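Local coordinates for protein UDP-N-acetylmuramate--L-alanine ligase (Thermotoga maritima, PDB 1J6U) that catalyses the ATP-dependent ligation of L-alanine to UDP-N-acetylmuramate, a step of peptidoglycan biosynthesis in cell wall formation, at residues A29-S34 against R106-R111; T126-M131 against I186-R191; H134-L139 against N163-Y168; T216-T221 against D290-D295. All coordinates share one frame; numbering follows the deposited sequence.

Contact 1 of 4, residues A29-S34 against R106-R111; sequences ALHEFS and RDTLKR
With its CG trans to the backbone N (chi1 179°), His31 holds its imidazole out from helix 23-34 to meet Thr108, while Glu32 keeps CG beside the backbone N and folds at chi2, which swings its carboxylate toward Thr108 and Arg111. Helix 23-34 belongs to the Rossmann-like N-terminal domain of this Mur ligase, following the first strand of the parallel sheet and its glycine-rich turn; helix 101-112 follows the edge strand 98-100 and lies against the middle-domain sheet, so the contact sits where the two meet. Their axes stay 12.3 Å apart and diverge by 35°, a worked example of well-separated helices joined only through side chains. The imidazole and the threonine approach from opposite directions; CD2 and NE2 of His31 each lie 3.8 Å from CG2 of Thr108, the methyl sitting oblique to the ring. ND1 of His31 bonds to the hydroxyl of Tyr159, and Phe146 meets the ring edge-to-face, which ties the imidazole to strands of the middle domain. In Glu32 the two oxygens divide the work: OE1 accepts a hydrogen bond from Asn37, whereas OE2 turns to helix 101-112, 3.5 Å from OG1 of Thr108 and weakly bonded to Tyr104 OH. These partners, with a cation close by, would tend to favour the charged form of the buried carboxylate. One guanidinium face of Arg111 rests over CA of Thr108. Its plane is turned 45° from that of the carboxylate, and a salt bridge of 3.6 Å joins Glu32 OE2, at the guanidinium edge, to Arg111 NH1.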
loop_
_atom_site.group_PDB
_atom_site.type_symbol
_atom_site.label_atom_id
_atom_site.label_comp_id
_atom_site.label_asym_id
_atom_site.label_seq_id
_atom_site.Cartn_x
_atom_site.Cartn_y
_atom_site.Cartn_z
ATOM N N ALA A 29 7.899 6.398 -13.591
ATOM C CA ALA A 29 8.764 6.013 -14.690
ATOM C C ALA A 29 7.958 5.259 -15.752
ATOM O O ALA A 29 8.099 5.540 -16.950
ATOM C CB ALA A 29 9.922 5.147 -14.207
ATOM N N LEU A 30 7.123 4.311 -15.318
ATOM C CA LEU A 30 6.311 3.509 -16.249
ATOM C C LEU A 30 5.368 4.426 -17.071
ATOM O O LEU A 30 5.227 4.274 -18.271
ATOM C CB LEU A 30 5.530 2.448 -15.470
ATOM C CG LEU A 30 6.330 1.226 -14.981
ATOM C CD1 LEU A 30 5.667 0.626 -13.750
ATOM C CD2 LEU A 30 6.432 0.171 -16.079
ATOM N N HIS A 31 4.736 5.381 -16.413
ATOM C CA HIS A 31 3.887 6.335 -17.100
ATOM C C HIS A 31 4.679 7.032 -18.235
ATOM O O HIS A 31 4.235 7.069 -19.387
ATOM C CB HIS A 31 3.378 7.370 -16.084
ATOM C CG HIS A 31 2.501 8.421 -16.679
ATOM N ND1 HIS A 31 1.313 8.126 -17.313
ATOM C CD2 HIS A 31 2.639 9.765 -16.738
ATOM C CE1 HIS A 31 0.758 9.245 -17.737
ATOM N NE2 HIS A 31 1.542 10.253 -17.401
ATOM N N GLU A 32 5.854 7.571 -17.904
ATOM C CA GLU A 32 6.692 8.257 -18.885
ATOM C C GLU A 32 7.128 7.285 -19.973
ATOM O O GLU A 32 7.199 7.621 -21.161
ATOM C CB GLU A 32 7.911 8.874 -18.193
ATOM C CG GLU A 32 7.569 10.063 -17.304
ATOM C CD GLU A 32 6.920 11.198 -18.084
ATOM O OE1 GLU A 32 7.049 11.196 -19.323
ATOM O OE2 GLU A 32 6.289 12.100 -17.471
ATOM N N PHE A 33 7.424 6.068 -19.554
ATOM C CA PHE A 33 7.794 5.011 -20.480
ATOM C C PHE A 33 6.614 4.742 -21.431
ATOM O O PHE A 33 6.796 4.551 -22.624
ATOM C CB PHE A 33 8.057 3.749 -19.707
ATOM C CG PHE A 33 8.328 2.582 -20.574
ATOM C CD1 PHE A 33 9.498 2.517 -21.317
ATOM C CD2 PHE A 33 7.440 1.522 -20.621
ATOM C CE1 PHE A 33 9.786 1.407 -22.085
ATOM C CE2 PHE A 33 7.723 0.400 -21.396
ATOM C CZ PHE A 33 8.898 0.345 -22.124
ATOM N N SER A 34 5.406 4.713 -20.872
ATOM C CA SER A 34 4.199 4.481 -21.655
ATOM C C SER A 34 3.940 5.660 -22.583
ATOM O O SER A 34 3.249 5.517 -23.580
ATOM C CB SER A 34 2.990 4.293 -20.740
ATOM O OG SER A 34 3.029 3.025 -20.100
ATOM N N ARG A 106 2.891 16.018 -9.672
ATOM C CA ARG A 106 1.873 17.033 -9.793
ATOM C C ARG A 106 1.928 17.678 -11.152
ATOM O O ARG A 106 0.898 17.923 -11.782
ATOM C CB ARG A 106 2.026 18.116 -8.768
ATOM C CG ARG A 106 0.721 18.831 -8.598
ATOM C CD ARG A 106 0.836 20.040 -7.744
ATOM N NE ARG A 106 1.456 21.113 -8.492
ATOM C CZ ARG A 106 1.684 22.305 -7.981
ATOM N NH1 ARG A 106 1.337 22.545 -6.728
ATOM N NH2 ARG A 106 2.255 23.243 -8.716
ATOM N N ASP A 107 3.128 17.965 -11.615
ATOM C CA ASP A 107 3.236 18.572 -12.919
ATOM C C ASP A 107 2.715 17.582 -13.930
ATOM O O ASP A 107 2.073 17.963 -14.909
ATOM C CB ASP A 107 4.683 18.931 -13.245
ATOM C CG ASP A 107 5.167 20.121 -12.462
ATOM O OD1 ASP A 107 4.317 20.749 -11.774
ATOM O OD2 ASP A 107 6.383 20.427 -12.539
ATOM N N THR A 108 2.977 16.301 -13.688
ATOM C CA THR A 108 2.536 15.293 -14.640
ATOM C C THR A 108 1.018 15.270 -14.725
ATOM O O THR A 108 0.452 15.103 -15.803
ATOM C CB THR A 108 3.111 13.902 -14.297
ATOM O OG1 THR A 108 4.292 13.672 -15.093
ATOM C CG2 THR A 108 2.071 12.807 -14.573
ATOM N N LEU A 109 0.353 15.461 -13.597
ATOM C CA LEU A 109 -1.087 15.488 -13.629
ATOM C C LEU A 109 -1.514 16.757 -14.340
ATOM O O LEU A 109 -2.423 16.710 -15.160
ATOM C CB LEU A 109 -1.663 15.438 -12.216
ATOM C CG LEU A 109 -1.406 14.114 -11.501
ATOM C CD1 LEU A 109 -1.985 14.133 -10.112
ATOM C CD2 LEU A 109 -2.005 13.019 -12.334
ATOM N N LYS A 110 -0.871 17.891 -14.052
ATOM C CA LYS A 110 -1.252 19.119 -14.741
ATOM C C LYS A 110 -1.237 18.873 -16.237
ATOM O O LYS A 110 -2.122 19.329 -16.949
ATOM C CB LYS A 110 -0.325 20.292 -14.410
ATOM C CG LYS A 110 -0.637 20.943 -13.069
ATOM C CD LYS A 110 0.250 22.139 -12.734
ATOM C CE LYS A 110 -0.073 22.695 -11.337
ATOM N NZ LYS A 110 0.529 24.035 -11.072
ATOM N N ARG A 111 -0.246 18.151 -16.733
ATOM C CA ARG A 111 -0.227 17.877 -18.155
ATOM C C ARG A 111 -1.402 16.956 -18.530
ATOM O O ARG A 111 -2.042 17.154 -19.561
ATOM C CB ARG A 111 1.101 17.239 -18.566
ATOM C CG ARG A 111 2.217 18.231 -18.855
ATOM C CD ARG A 111 3.565 17.537 -19.073
ATOM N NE ARG A 111 4.424 17.675 -17.897
ATOM C CZ ARG A 111 5.068 16.669 -17.303
ATOM N NH1 ARG A 111 4.969 15.418 -17.762
ATOM N NH2 ARG A 111 5.806 16.914 -16.231
#

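Contact 2 of 4, residues T126-M131 against I186-R191; sequences TTTTAM and IITNAR
Thr128 is the hub of this contact, set between Ile186 and Thr188 and using one branch for each. It stands on helix 125-138, the helix that runs on from the P-loop of the Mur ligase middle domain; the predicted ATP-binding residues Gly121 to Thr127 end just before it. Opposite, strand 184-187 finishes and turns into a loop at Thr188, beside strand 116-120, which leads into the P-loop. The example shows how the methyl of a helix threonine can pack across a contact while its hydroxyl bonds within its own helix. OG1 of Thr128 lies beside the backbone N (chi1 -66°) and bonds back to the carbonyl oxygen of Gly124 one turn earlier. This leaves CG2 trans to the N, where it extends tip to tip toward Ile186, 3.7 Å from CD1 and 4.1 Å from CG2, and so touches both branches of the isoleucine. Thr188 slides past Thr128 in the opposite direction. Its OG1 takes the place between the backbone N and the carbonyl carbon (chi1 52°) and is hydrogen-bonded to the carbonyl oxygen of Asp123 in the P-loop, leaving the methyl to face the helix. Thus both hydroxyls are engaged with P-loop backbone while the contact across the segments is made by van der Waals packing. OD1 of Asn189 accepts a hydrogen bond from the backbone N of Asp123, consistent with this loop helping to shape the nucleotide site. Asn281 of helix 276-291 and Val119 also pack on Thr128. Where the two threonines pass, Thr128 OG1 rests 3.7 Å from Thr188 CG2.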
loop_
_atom_site.group_PDB
_atom_site.type_symbol
_atom_site.label_atom_id
_atom_site.label_comp_id
_atom_site.label_asym_id
_atom_site.label_seq_id
_atom_site.Cartn_x
_atom_site.Cartn_y
_atom_site.Cartn_z
ATOM N N THR A 126 -3.450 2.717 0.133
ATOM C CA THR A 126 -3.127 1.951 -1.069
ATOM C C THR A 126 -4.229 0.999 -1.471
ATOM O O THR A 126 -4.533 0.868 -2.665
ATOM C CB THR A 126 -1.751 1.176 -0.907
ATOM O OG1 THR A 126 -0.751 2.092 -0.465
ATOM C CG2 THR A 126 -1.277 0.601 -2.215
ATOM N N THR A 127 -4.819 0.311 -0.494
ATOM C CA THR A 127 -5.907 -0.617 -0.802
ATOM C C THR A 127 -7.116 0.170 -1.339
ATOM O O THR A 127 -7.741 -0.234 -2.344
ATOM C CB THR A 127 -6.337 -1.447 0.442
ATOM O OG1 THR A 127 -5.379 -2.477 0.670
ATOM C CG2 THR A 127 -7.707 -2.116 0.213
ATOM N N THR A 128 -7.424 1.286 -0.669
ATOM C CA THR A 128 -8.547 2.137 -1.072
ATOM C C THR A 128 -8.328 2.613 -2.495
ATOM O O THR A 128 -9.233 2.545 -3.340
ATOM C CB THR A 128 -8.701 3.311 -0.123
ATOM O OG1 THR A 128 -9.081 2.802 1.166
ATOM C CG2 THR A 128 -9.786 4.292 -0.640
ATOM N N THR A 129 -7.108 3.055 -2.778
ATOM C CA THR A 129 -6.781 3.472 -4.133
ATOM C C THR A 129 -6.947 2.333 -5.128
ATOM O O THR A 129 -7.424 2.531 -6.242
ATOM C CB THR A 129 -5.331 3.926 -4.249
ATOM O OG1 THR A 129 -5.059 4.932 -3.274
ATOM C CG2 THR A 129 -5.072 4.469 -5.626
ATOM N N ALA A 130 -6.546 1.134 -4.724
ATOM C CA ALA A 130 -6.628 -0.010 -5.622
ATOM C C ALA A 130 -8.106 -0.319 -5.879
ATOM O O ALA A 130 -8.517 -0.660 -7.015
ATOM C CB ALA A 130 -5.865 -1.225 -5.018
HETATM N N MSE A 131 -8.911 -0.177 -4.827
HETATM C CA MSE A 131 -10.348 -0.397 -4.953
HETATM C C MSE A 131 -10.956 0.603 -5.967
HETATM O O MSE A 131 -11.674 0.187 -6.876
HETATM C CB MSE A 131 -11.014 -0.270 -3.600
HETATM C CG MSE A 131 -10.795 -1.432 -2.739
HETATM SE SE MSE A 131 -11.559 -1.157 -1.015
HETATM C CE MSE A 131 -11.674 -3.010 -0.457
ATOM N N ILE A 186 -10.417 10.943 -1.246
ATOM C CA ILE A 186 -10.824 10.151 -0.086
ATOM C C ILE A 186 -9.662 10.330 0.906
ATOM O O ILE A 186 -8.476 10.238 0.531
ATOM C CB ILE A 186 -10.933 8.645 -0.366
ATOM C CG1 ILE A 186 -12.143 8.335 -1.244
ATOM C CG2 ILE A 186 -11.051 7.902 0.951
ATOM C CD1 ILE A 186 -12.251 6.830 -1.643
ATOM N N ILE A 187 -9.994 10.644 2.148
ATOM C CA ILE A 187 -8.974 10.780 3.178
ATOM C C ILE A 187 -9.364 9.650 4.114
ATOM O O ILE A 187 -10.355 9.781 4.841
ATOM C CB ILE A 187 -9.084 12.093 3.972
ATOM C CG1 ILE A 187 -8.931 13.307 3.047
ATOM C CG2 ILE A 187 -8.013 12.119 5.063
ATOM C CD1 ILE A 187 -9.079 14.663 3.795
ATOM N N THR A 188 -8.593 8.554 4.098
ATOM C CA THR A 188 -8.900 7.364 4.926
ATOM C C THR A 188 -8.907 7.673 6.401
ATOM O O THR A 188 -9.785 7.207 7.138
ATOM C CB THR A 188 -7.890 6.249 4.703
ATOM O OG1 THR A 188 -6.575 6.793 4.866
ATOM C CG2 THR A 188 -8.022 5.667 3.318
ATOM N N ASN A 189 -7.910 8.450 6.822
ATOM C CA ASN A 189 -7.754 8.886 8.223
ATOM C C ASN A 189 -6.488 9.707 8.200
ATOM O O ASN A 189 -5.765 9.729 7.200
ATOM C CB ASN A 189 -7.550 7.714 9.176
ATOM C CG ASN A 189 -6.495 6.754 8.663
ATOM O OD1 ASN A 189 -5.391 7.161 8.283
ATOM N ND2 ASN A 189 -6.835 5.478 8.616
ATOM N N ALA A 190 -6.205 10.361 9.306
ATOM C CA ALA A 190 -5.038 11.231 9.385
ATOM C C ALA A 190 -4.624 11.244 10.852
ATOM O O ALA A 190 -5.124 12.048 11.653
ATOM C CB ALA A 190 -5.415 12.656 8.912
ATOM N N ARG A 191 -3.737 10.321 11.202
ATOM C CA ARG A 191 -3.278 10.210 12.566
ATOM C C ARG A 191 -2.118 11.197 12.759
ATOM O O ARG A 191 -1.833 11.616 13.887
ATOM C CB ARG A 191 -2.848 8.762 12.881
#

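Contact 3 of 4, residues H134-L139 against N163-Y168; sequences HVLKHL and NGPVVY
Leu136 touches the puckered ring of Pro165 at its CG corner, 4.1 Å from CG of the leucine. An aromatic ring lies close by, since Phe117 of the central strand 116-120 touches both Leu136 and Pro165, and Phe289 of helix 276-291 packs on the leucine as well. A little further along the strand, Tyr168 meets Phe105 edge-to-face, on the face of the sheet turned away from helix 125-138. Leu136 itself has an unusual shape: chi2 is -1°, so CD1 nearly eclipses CA, while CD2 swings away from CA toward the strand. There it comes 3.8 Å from CG2 of Val167, the branch that lies trans to the carbonyl carbon. The two side chains cross obliquely, and the contact is purely apolar. In the fold it belongs to a beta-alpha-beta crossover of the middle domain, in which the chain leaves strand 116-120, runs through helix 125-138 and returns as strand 144-146, parallel to the first. Strand 166-170 later fills the position between those two strands, and the last turns of the helix therefore lie over it. Backbone hydrogen bonds hold the proline and valine in place on this sheet, with both Pro165 and Val167 bonded to Thr144 and the intervening Val166 bonded to Glu115 and Phe117 on the other side.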
loop_
_atom_site.group_PDB
_atom_site.type_symbol
_atom_site.label_atom_id
_atom_site.label_comp_id
_atom_site.label_asym_id
_atom_site.label_seq_id
_atom_site.Cartn_x
_atom_site.Cartn_y
_atom_site.Cartn_z
ATOM N N HIS A 134 -9.824 -0.296 -9.312
ATOM C CA HIS A 134 -10.507 -1.523 -9.708
ATOM C C HIS A 134 -11.974 -1.249 -10.151
ATOM O O HIS A 134 -12.412 -1.776 -11.165
ATOM C CB HIS A 134 -10.432 -2.514 -8.548
ATOM C CG HIS A 134 -11.246 -3.752 -8.742
ATOM N ND1 HIS A 134 -10.848 -4.784 -9.562
ATOM C CD2 HIS A 134 -12.401 -4.159 -8.158
ATOM C CE1 HIS A 134 -11.713 -5.778 -9.468
ATOM N NE2 HIS A 134 -12.663 -5.424 -8.622
ATOM N N VAL A 135 -12.719 -0.454 -9.380
ATOM C CA VAL A 135 -14.097 -0.063 -9.729
ATOM C C VAL A 135 -14.099 0.644 -11.107
ATOM O O VAL A 135 -14.785 0.236 -12.047
ATOM C CB VAL A 135 -14.686 0.925 -8.694
ATOM C CG1 VAL A 135 -16.016 1.477 -9.194
ATOM C CG2 VAL A 135 -14.896 0.231 -7.346
ATOM N N LEU A 136 -13.317 1.702 -11.230
ATOM C CA LEU A 136 -13.242 2.420 -12.489
ATOM C C LEU A 136 -12.908 1.467 -13.649
ATOM O O LEU A 136 -13.441 1.580 -14.756
ATOM C CB LEU A 136 -12.211 3.559 -12.389
ATOM C CG LEU A 136 -12.684 5.010 -12.182
ATOM C CD1 LEU A 136 -14.213 5.089 -12.139
ATOM C CD2 LEU A 136 -12.072 5.593 -10.944
ATOM N N LYS A 137 -12.047 0.498 -13.424
ATOM C CA LYS A 137 -11.743 -0.398 -14.530
ATOM C C LYS A 137 -12.939 -1.294 -14.841
ATOM O O LYS A 137 -13.220 -1.580 -16.002
ATOM C CB LYS A 137 -10.517 -1.261 -14.197
ATOM C CG LYS A 137 -9.174 -0.575 -14.410
ATOM C CD LYS A 137 -8.019 -1.335 -13.699
ATOM C CE LYS A 137 -7.834 -2.794 -14.153
ATOM N NZ LYS A 137 -7.612 -2.992 -15.617
ATOM N N HIS A 138 -13.647 -1.730 -13.797
ATOM C CA HIS A 138 -14.773 -2.633 -13.965
ATOM C C HIS A 138 -15.854 -1.932 -14.698
ATOM O O HIS A 138 -16.539 -2.538 -15.514
ATOM C CB HIS A 138 -15.306 -3.090 -12.636
ATOM C CG HIS A 138 -16.427 -4.069 -12.739
ATOM N ND1 HIS A 138 -16.227 -5.401 -13.023
ATOM C CD2 HIS A 138 -17.755 -3.933 -12.497
ATOM C CE1 HIS A 138 -17.378 -6.047 -12.936
ATOM N NE2 HIS A 138 -18.319 -5.178 -12.617
ATOM N N LEU A 139 -15.990 -0.646 -14.406
ATOM C CA LEU A 139 -16.993 0.178 -15.052
ATOM C C LEU A 139 -16.524 0.587 -16.402
ATOM O O LEU A 139 -17.101 1.491 -16.997
ATOM C CB LEU A 139 -17.252 1.432 -14.265
ATOM C CG LEU A 139 -17.892 1.138 -12.923
ATOM C CD1 LEU A 139 -18.299 2.449 -12.310
ATOM C CD2 LEU A 139 -19.066 0.229 -13.075
ATOM N N ASN A 163 -7.211 6.104 -20.942
ATOM C CA ASN A 163 -7.579 7.452 -21.379
ATOM C C ASN A 163 -8.694 8.047 -20.511
ATOM O O ASN A 163 -9.040 9.215 -20.665
ATOM C CB ASN A 163 -7.985 7.436 -22.849
ATOM C CG ASN A 163 -9.056 6.421 -23.136
ATOM O OD1 ASN A 163 -9.060 5.340 -22.553
ATOM N ND2 ASN A 163 -9.973 6.751 -24.046
ATOM N N GLY A 164 -9.227 7.237 -19.592
ATOM C CA GLY A 164 -10.267 7.688 -18.689
ATOM C C GLY A 164 -9.701 8.619 -17.638
ATOM O O GLY A 164 -8.731 9.326 -17.893
ATOM N N PRO A 165 -10.285 8.669 -16.437
ATOM C CA PRO A 165 -9.707 9.578 -15.440
ATOM C C PRO A 165 -8.430 8.960 -14.868
ATOM O O PRO A 165 -8.056 7.826 -15.194
ATOM C CB PRO A 165 -10.797 9.661 -14.377
ATOM C CG PRO A 165 -11.290 8.260 -14.335
ATOM C CD PRO A 165 -11.311 7.806 -15.833
ATOM N N VAL A 166 -7.766 9.694 -13.995
ATOM C CA VAL A 166 -6.568 9.179 -13.385
ATOM C C VAL A 166 -6.818 9.003 -11.877
ATOM O O VAL A 166 -7.407 9.867 -11.209
ATOM C CB VAL A 166 -5.359 10.105 -13.660
ATOM C CG1 VAL A 166 -5.705 11.528 -13.305
ATOM C CG2 VAL A 166 -4.143 9.643 -12.828
ATOM N N VAL A 167 -6.401 7.842 -11.376
ATOM C CA VAL A 167 -6.537 7.470 -9.972
ATOM C C VAL A 167 -5.142 7.400 -9.361
ATOM O O VAL A 167 -4.242 6.746 -9.920
ATOM C CB VAL A 167 -7.160 6.035 -9.814
ATOM C CG1 VAL A 167 -7.560 5.800 -8.383
ATOM C CG2 VAL A 167 -8.323 5.856 -10.729
ATOM N N TYR A 168 -4.956 8.030 -8.209
ATOM C CA TYR A 168 -3.652 7.976 -7.560
ATOM C C TYR A 168 -3.692 8.131 -6.056
ATOM O O TYR A 168 -4.673 8.551 -5.451
ATOM C CB TYR A 168 -2.730 9.019 -8.162
ATOM C CG TYR A 168 -3.253 10.416 -8.005
ATOM C CD1 TYR A 168 -2.890 11.201 -6.899
ATOM C CD2 TYR A 168 -4.126 10.966 -8.968
ATOM C CE1 TYR A 168 -3.378 12.509 -6.751
ATOM C CE2 TYR A 168 -4.620 12.280 -8.833
ATOM C CZ TYR A 168 -4.236 13.038 -7.729
ATOM O OH TYR A 168 -4.662 14.324 -7.641
#

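Contact 4 of 4, residues T216-T221 against D290-D295; sequences TDLVVT and DSLGYD
Apolar packing carries the contact, and Leu218 supplies it from the strand side with a single methyl. With CG trans to the backbone N (chi1 180°), the leucine stretches across so that CD2 touches the last residue of helix 276-291, Ser291, and the first beyond it, Leu292. It lies 3.6 Å from CB of Ser291 and 4.0 Å from CD2 of Leu292, whose side chain runs at a slant to its own.

Polar groups act beside this patch. With OG beside the backbone N and weakly hydrogen-bonded to the carbonyl oxygen of Ala287, a turn back in the helix, CB is the serine atom nearest Leu218. Asp290 is anchored by a salt bridge to Lys261 and by hydrogen bonds to Tyr243 and Tyr266.

Backbone bonds fix the helix end. Gly293, with positive phi, is the C-prime residue of a Schellman motif, in which Gly293 N bonds to Asp290 O at 2.8 Å and Tyr294 N to Phe289 O. The chain then passes to Asp295, the N-cap of helix 296-305.

Strand 218-222 lies between strands 184-187 and 234-236 of the middle-domain sheet, and helix 276-291 packs against it, Leu288 touching both Leu218 and Val220.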
loop_
_atom_site.group_PDB
_atom_site.type_symbol
_atom_site.label_atom_id
_atom_site.label_comp_id
_atom_site.label_asym_id
_atom_site.label_seq_id
_atom_site.Cartn_x
_atom_site.Cartn_y
_atom_site.Cartn_z
ATOM N N THR A 216 -10.649 20.663 -3.585
ATOM C CA THR A 216 -11.209 19.438 -4.121
ATOM C C THR A 216 -12.725 19.583 -4.214
ATOM O O THR A 216 -13.345 20.133 -3.293
ATOM C CB THR A 216 -10.853 18.245 -3.193
ATOM O OG1 THR A 216 -9.434 18.068 -3.194
ATOM C CG2 THR A 216 -11.512 16.968 -3.667
ATOM N N ASP A 217 -13.318 19.109 -5.311
ATOM C CA ASP A 217 -14.773 19.182 -5.450
ATOM C C ASP A 217 -15.536 18.342 -4.428
ATOM O O ASP A 217 -16.511 18.804 -3.833
ATOM C CB ASP A 217 -15.167 18.766 -6.845
ATOM C CG ASP A 217 -14.477 19.593 -7.876
ATOM O OD1 ASP A 217 -14.110 20.737 -7.517
ATOM O OD2 ASP A 217 -14.305 19.119 -9.028
ATOM N N LEU A 218 -15.093 17.109 -4.209
ATOM C CA LEU A 218 -15.759 16.258 -3.245
ATOM C C LEU A 218 -14.725 15.549 -2.360
ATOM O O LEU A 218 -13.807 14.889 -2.840
ATOM C CB LEU A 218 -16.631 15.254 -3.992
ATOM C CG LEU A 218 -17.448 14.231 -3.209
ATOM C CD1 LEU A 218 -18.547 14.929 -2.454
ATOM C CD2 LEU A 218 -18.020 13.200 -4.181
ATOM N N VAL A 219 -14.883 15.692 -1.056
ATOM C CA VAL A 219 -13.968 15.081 -0.129
ATOM C C VAL A 219 -14.701 13.996 0.648
ATOM O O VAL A 219 -15.772 14.249 1.207
ATOM C CB VAL A 219 -13.389 16.145 0.867
ATOM C CG1 VAL A 219 -12.529 15.473 1.920
ATOM C CG2 VAL A 219 -12.529 17.159 0.116
ATOM N N VAL A 220 -14.157 12.772 0.649
ATOM C CA VAL A 220 -14.785 11.712 1.432
ATOM C C VAL A 220 -13.901 11.596 2.650
ATOM O O VAL A 220 -12.665 11.591 2.577
ATOM C CB VAL A 220 -14.895 10.361 0.697
ATOM C CG1 VAL A 220 -15.355 9.308 1.667
ATOM C CG2 VAL A 220 -15.942 10.464 -0.444
ATOM N N THR A 221 -14.543 11.464 3.784
ATOM C CA THR A 221 -13.793 11.455 4.986
ATOM C C THR A 221 -14.302 10.461 6.019
ATOM O O THR A 221 -15.487 10.083 6.015
ATOM C CB THR A 221 -13.803 12.892 5.498
ATOM O OG1 THR A 221 -12.465 13.307 5.728
ATOM C CG2 THR A 221 -14.666 13.045 6.721
ATOM N N ASP A 290 -21.182 6.580 -4.741
ATOM C CA ASP A 290 -22.583 6.830 -4.468
ATOM C C ASP A 290 -22.730 8.362 -4.536
ATOM O O ASP A 290 -23.629 8.890 -5.175
ATOM C CB ASP A 290 -22.933 6.322 -3.069
ATOM C CG ASP A 290 -24.441 6.155 -2.860
ATOM O OD1 ASP A 290 -25.126 5.749 -3.804
ATOM O OD2 ASP A 290 -24.945 6.393 -1.751
ATOM N N SER A 291 -21.808 9.077 -3.910
ATOM C CA SER A 291 -21.883 10.517 -3.920
ATOM C C SER A 291 -21.821 11.074 -5.341
ATOM O O SER A 291 -22.342 12.163 -5.616
ATOM C CB SER A 291 -20.768 11.090 -3.054
ATOM O OG SER A 291 -21.163 11.072 -1.687
ATOM N N LEU A 292 -21.198 10.324 -6.248
ATOM C CA LEU A 292 -21.076 10.783 -7.615
ATOM C C LEU A 292 -22.202 10.204 -8.448
ATOM O O LEU A 292 -22.138 10.230 -9.664
ATOM C CB LEU A 292 -19.732 10.361 -8.212
ATOM C CG LEU A 292 -18.444 11.032 -7.723
ATOM C CD1 LEU A 292 -17.213 10.351 -8.332
ATOM C CD2 LEU A 292 -18.452 12.484 -8.120
ATOM N N GLY A 293 -23.207 9.635 -7.799
ATOM C CA GLY A 293 -24.324 9.077 -8.536
ATOM C C GLY A 293 -24.151 7.851 -9.405
ATOM O O GLY A 293 -24.936 7.614 -10.350
ATOM N N TYR A 294 -23.145 7.052 -9.097
ATOM C CA TYR A 294 -22.907 5.823 -9.850
ATOM C C TYR A 294 -23.912 4.750 -9.478
ATOM O O TYR A 294 -24.314 4.637 -8.327
ATOM C CB TYR A 294 -21.511 5.254 -9.548
ATOM C CG TYR A 294 -20.388 5.901 -10.297
ATOM C CD1 TYR A 294 -19.968 7.197 -9.999
ATOM C CD2 TYR A 294 -19.763 5.223 -11.339
ATOM C CE1 TYR A 294 -18.950 7.809 -10.736
ATOM C CE2 TYR A 294 -18.750 5.806 -12.078
ATOM C CZ TYR A 294 -18.341 7.097 -11.782
ATOM O OH TYR A 294 -17.325 7.647 -12.542
ATOM N N ASP A 295 -24.313 3.953 -10.460
ATOM C CA ASP A 295 -25.207 2.847 -10.191
ATOM C C ASP A 295 -24.302 1.933 -9.352
ATOM O O ASP A 295 -23.274 1.460 -9.811
ATOM C CB ASP A 295 -25.622 2.159 -11.511
ATOM C CG ASP A 295 -26.412 0.860 -11.286
ATOM O OD1 ASP A 295 -26.766 0.568 -10.127
ATOM O OD2 ASP A 295 -26.692 0.124 -12.266
#

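In the fold
Along the chain contact 1 closes first; contact 3 is then nested inside the loop closed by contact 2, and contact 4 follows. Contacts 2, 3 and 4 all reach the mixed sheet of the middle domain, with centres about 14 to 16 Å apart. Contacts 2 and 3 share helix 125-138, and contacts 2 and 4 use the neighbouring strands 184-187 and 218-222. Contact 1, its centre about 16 Å from that of contact 3, joins helix 23-34 of the N-terminal domain to helix 101-112, which packs on the middle-domain sheet at contact 3 through Leu109 on Tyr168 and Val166 and so connects the two, while contact 2 lies beside the predicted ATP-binding loop of the ligase.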